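Local coordinates for designed Anbu Protein (Synthetic construct, PDB 5LOY) that forms helical assemblies as a consensus-designed Anbu, an ancestral-type proteasome beta subunit of the Ntn-hydrolase superfamily, and is probably a peptidase, at residues A[5-13]-A[160-170]. Sequence-based numbering, arbitrary orientation.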
loop_
_atom_site.group_PDB
_atom_site.type_symbol
_atom_site.label_atom_id
_atom_site.label_comp_id
_atom_site.label_asym_id
_atom_site.label_seq_id
_atom_site.Cartn_x
_atom_site.Cartn_y
_atom_site.Cartn_z
ATOM N N GLY A 5 -14.356 -3.847 5.552
ATOM C CA GLY A 5 -15.807 -3.748 5.616
ATOM C C GLY A 5 -16.260 -2.753 4.592
ATOM O O GLY A 5 -15.628 -1.687 4.421
ATOM N N ILE A 6 -17.351 -3.092 3.893
ATOM C CA ILE A 6 -17.852 -2.262 2.772
ATOM C C ILE A 6 -19.324 -2.059 2.913
ATOM O O ILE A 6 -20.046 -2.987 3.195
ATOM C CB ILE A 6 -17.611 -2.915 1.407
ATOM C CG1 ILE A 6 -16.151 -3.253 1.230
ATOM C CG2 ILE A 6 -17.992 -1.978 0.281
ATOM C CD1 ILE A 6 -15.885 -4.019 -0.042
ATOM N N ARG A 7 -19.778 -0.845 2.674
ATOM C CA ARG A 7 -21.187 -0.502 2.805
ATOM C C ARG A 7 -21.807 0.023 1.494
ATOM O O ARG A 7 -21.320 0.974 0.902
ATOM C CB ARG A 7 -21.314 0.555 3.870
ATOM C CG ARG A 7 -22.750 0.805 4.273
ATOM C CD ARG A 7 -22.916 2.231 4.704
ATOM N NE ARG A 7 -24.212 2.447 5.321
ATOM C CZ ARG A 7 -24.788 3.650 5.443
ATOM N NH1 ARG A 7 -24.179 4.750 4.988
ATOM N NH2 ARG A 7 -25.988 3.746 6.014
ATOM N N LEU A 8 -22.900 -0.588 1.058
ATOM C CA LEU A 8 -23.531 -0.280 -0.222
ATOM C C LEU A 8 -25.012 -0.092 -0.035
ATOM O O LEU A 8 -25.574 -0.510 0.971
ATOM C CB LEU A 8 -23.304 -1.443 -1.177
ATOM C CG LEU A 8 -21.871 -1.955 -1.118
ATOM C CD1 LEU A 8 -21.824 -3.437 -1.358
ATOM C CD2 LEU A 8 -21.008 -1.210 -2.096
ATOM N N ASP A 9 -25.662 0.517 -1.018
ATOM C CA ASP A 9 -27.107 0.647 -0.975
ATOM C C ASP A 9 -27.753 -0.719 -0.815
ATOM O O ASP A 9 -28.698 -0.869 -0.048
ATOM C CB ASP A 9 -27.650 1.347 -2.234
ATOM C CG ASP A 9 -27.310 2.851 -2.280
ATOM O OD1 ASP A 9 -26.730 3.388 -1.297
ATOM O OD2 ASP A 9 -27.609 3.501 -3.319
ATOM N N GLU A 10 -27.214 -1.720 -1.509
ATOM C CA GLU A 10 -27.759 -3.084 -1.492
ATOM C C GLU A 10 -27.495 -3.876 -0.195
ATOM O O GLU A 10 -28.123 -4.901 0.010
ATOM C CB GLU A 10 -27.182 -3.893 -2.675
ATOM C CG GLU A 10 -27.872 -3.714 -4.030
ATOM C CD GLU A 10 -27.294 -4.616 -5.151
ATOM O OE1 GLU A 10 -26.555 -5.616 -4.870
ATOM O OE2 GLU A 10 -27.580 -4.327 -6.352
ATOM N N GLY A 11 -26.545 -3.437 0.644
ATOM C CA GLY A 11 -26.130 -4.203 1.830
ATOM C C GLY A 11 -24.688 -3.996 2.310
ATOM O O GLY A 11 -24.164 -2.910 2.230
ATOM N N LEU A 12 -24.073 -5.042 2.867
ATOM C CA LEU A 12 -22.719 -4.977 3.434
ATOM C C LEU A 12 -21.890 -6.182 3.005
ATOM O O LEU A 12 -22.416 -7.290 2.837
ATOM C CB LEU A 12 -22.766 -4.991 4.954
ATOM C CG LEU A 12 -23.548 -3.911 5.696
ATOM C CD1 LEU A 12 -23.882 -4.353 7.115
ATOM C CD2 LEU A 12 -22.760 -2.610 5.737
ATOM N N VAL A 13 -20.587 -5.971 2.894
ATOM C CA VAL A 13 -19.639 -7.043 2.619
ATOM C C VAL A 13 -18.457 -6.964 3.601
ATOM O O VAL A 13 -17.888 -5.891 3.803
ATOM C CB VAL A 13 -19.081 -6.902 1.203
ATOM C CG1 VAL A 13 -18.023 -7.960 0.942
ATOM C CG2 VAL A 13 -20.192 -6.999 0.181
ATOM N N ILE A 160 -15.354 0.883 -5.666
ATOM C CA ILE A 160 -16.492 0.927 -4.753
ATOM C C ILE A 160 -17.223 2.263 -4.758
ATOM O O ILE A 160 -16.624 3.297 -4.537
ATOM C CB ILE A 160 -16.094 0.636 -3.301
ATOM C CG1 ILE A 160 -15.373 -0.729 -3.174
ATOM C CG2 ILE A 160 -17.323 0.666 -2.407
ATOM C CD1 ILE A 160 -16.161 -1.946 -3.616
ATOM N N THR A 161 -18.526 2.216 -5.030
ATOM C CA THR A 161 -19.427 3.335 -4.823
ATOM C C THR A 161 -20.665 2.775 -4.145
ATOM O O THR A 161 -20.861 1.557 -4.117
ATOM C CB THR A 161 -19.876 4.013 -6.153
ATOM O OG1 THR A 161 -20.872 3.211 -6.811
ATOM C CG2 THR A 161 -18.696 4.275 -7.087
ATOM N N PRO A 162 -21.511 3.658 -3.595
ATOM C CA PRO A 162 -22.770 3.209 -3.000
ATOM C C PRO A 162 -23.616 2.385 -3.968
ATOM O O PRO A 162 -24.413 1.558 -3.546
ATOM C CB PRO A 162 -23.487 4.521 -2.697
ATOM C CG PRO A 162 -22.405 5.545 -2.560
ATOM C CD PRO A 162 -21.271 5.106 -3.418
ATOM N N ASP A 163 -23.457 2.627 -5.263
ATOM C CA ASP A 163 -24.258 1.933 -6.261
ATOM C C ASP A 163 -23.705 0.551 -6.653
ATOM O O ASP A 163 -24.347 -0.193 -7.349
ATOM C CB ASP A 163 -24.387 2.816 -7.505
ATOM C CG ASP A 163 -25.708 2.610 -8.226
ATOM O OD1 ASP A 163 -26.769 2.521 -7.557
ATOM O OD2 ASP A 163 -25.697 2.537 -9.475
ATOM N N THR A 164 -22.509 0.210 -6.203
ATOM C CA THR A 164 -21.890 -1.058 -6.559
ATOM C C THR A 164 -22.721 -2.235 -6.053
ATOM O O THR A 164 -23.282 -2.175 -4.959
ATOM C CB THR A 164 -20.473 -1.149 -5.972
ATOM O OG1 THR A 164 -19.676 -0.056 -6.463
ATOM C CG2 THR A 164 -19.810 -2.460 -6.341
ATOM N N SER A 165 -22.793 -3.303 -6.838
ATOM C CA SER A 165 -23.603 -4.488 -6.457
ATOM C C SER A 165 -22.862 -5.324 -5.420
ATOM O O SER A 165 -21.645 -5.221 -5.302
ATOM C CB SER A 165 -23.904 -5.362 -7.671
ATOM O OG SER A 165 -22.721 -6.036 -8.100
ATOM N N LEU A 166 -23.591 -6.139 -4.666
ATOM C CA LEU A 166 -22.954 -7.008 -3.672
ATOM C C LEU A 166 -21.950 -7.939 -4.315
ATOM O O LEU A 166 -20.864 -8.132 -3.778
ATOM C CB LEU A 166 -23.986 -7.838 -2.925
ATOM C CG LEU A 166 -24.915 -7.064 -1.988
ATOM C CD1 LEU A 166 -25.924 -8.014 -1.389
ATOM C CD2 LEU A 166 -24.123 -6.353 -0.890
ATOM N N GLU A 167 -22.297 -8.479 -5.483
ATOM C CA GLU A 167 -21.396 -9.371 -6.207
ATOM C C GLU A 167 -20.063 -8.668 -6.530
ATOM O O GLU A 167 -18.992 -9.194 -6.228
ATOM C CB GLU A 167 -22.030 -9.897 -7.508
ATOM C CG GLU A 167 -23.403 -10.554 -7.347
ATOM C CD GLU A 167 -24.574 -9.558 -7.482
ATOM O OE1 GLU A 167 -24.990 -9.266 -8.635
ATOM O OE2 GLU A 167 -25.074 -9.053 -6.445
ATOM N N ASP A 168 -20.129 -7.474 -7.106
ATOM C CA ASP A 168 -18.902 -6.760 -7.459
ATOM C C ASP A 168 -18.085 -6.348 -6.247
ATOM O O ASP A 168 -16.857 -6.352 -6.300
ATOM C CB ASP A 168 -19.194 -5.520 -8.325
ATOM C CG ASP A 168 -19.577 -5.872 -9.750
ATOM O OD1 ASP A 168 -19.343 -7.029 -10.172
ATOM O OD2 ASP A 168 -20.119 -4.990 -10.454
ATOM N N ALA A 169 -18.748 -5.955 -5.165
ATOM C CA ALA A 169 -18.027 -5.547 -3.949
ATOM C C ALA A 169 -17.278 -6.720 -3.355
ATOM O O ALA A 169 -16.142 -6.546 -2.893
ATOM C CB ALA A 169 -18.972 -4.964 -2.924
ATOM N N ALA A 170 -17.879 -7.907 -3.399
ATOM C CA ALA A 170 -17.168 -9.109 -2.967
ATOM C C ALA A 170 -15.968 -9.436 -3.864
ATOM O O ALA A 170 -14.866 -9.743 -3.350
ATOM C CB ALA A 170 -18.097 -10.285 -2.874
HETATM O O HOH W 1 -25.522 -1.031 -4.115
#
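L8 reaches with its two methyls into different parts of segment 160-170. CD1 meets CB of A169 at 3.6 Å and touches CD2 of L166, whose side chain lies obliquely to that of L8, while CD2 turns to the loop and lies 3.4 Å from the carbonyl O of T161. CG stands anti to the carbonyl carbon (chi1 -44°), and an off-staggered chi2 of 147° splits the methyls between the first turn of helix 166-183 and the 161-164 turn. Farther from the hairpin turn, I6 sets CG2 3.8 Å from CG2 of I160, and V13, its partner across the hairpin, rests CG2 on CB of A169 and runs past L166 in the opposite sense. In the alpha-beta-beta-alpha sandwich of proteasome subunits, helix 166-183 packs here on the turn end of the hairpin of strands 2-8 and 11-21; L166 also touches V195. An alanine in place of L8 would probably open a gap between A169, L166 and the T161 carbonyl. At the type I turn of the hairpin the contact becomes polar. D9 N gives a nearly straight bond (3.0 Å, 170°) to a lone pair of P162 O, and a water joins that oxygen and T164 O to E10 N. E10, extended beyond CG, sends OE1 to L166 N at 3.0 Å; the N-H arrives from above the carboxylate plane. The bond and the nearby helix N-terminus probably favour the negative charge of E10, although E167 OE2 lies 4.1 Å from E10 OE1. S165, just before L166, is the N-cap, its OG accepting from D168 N.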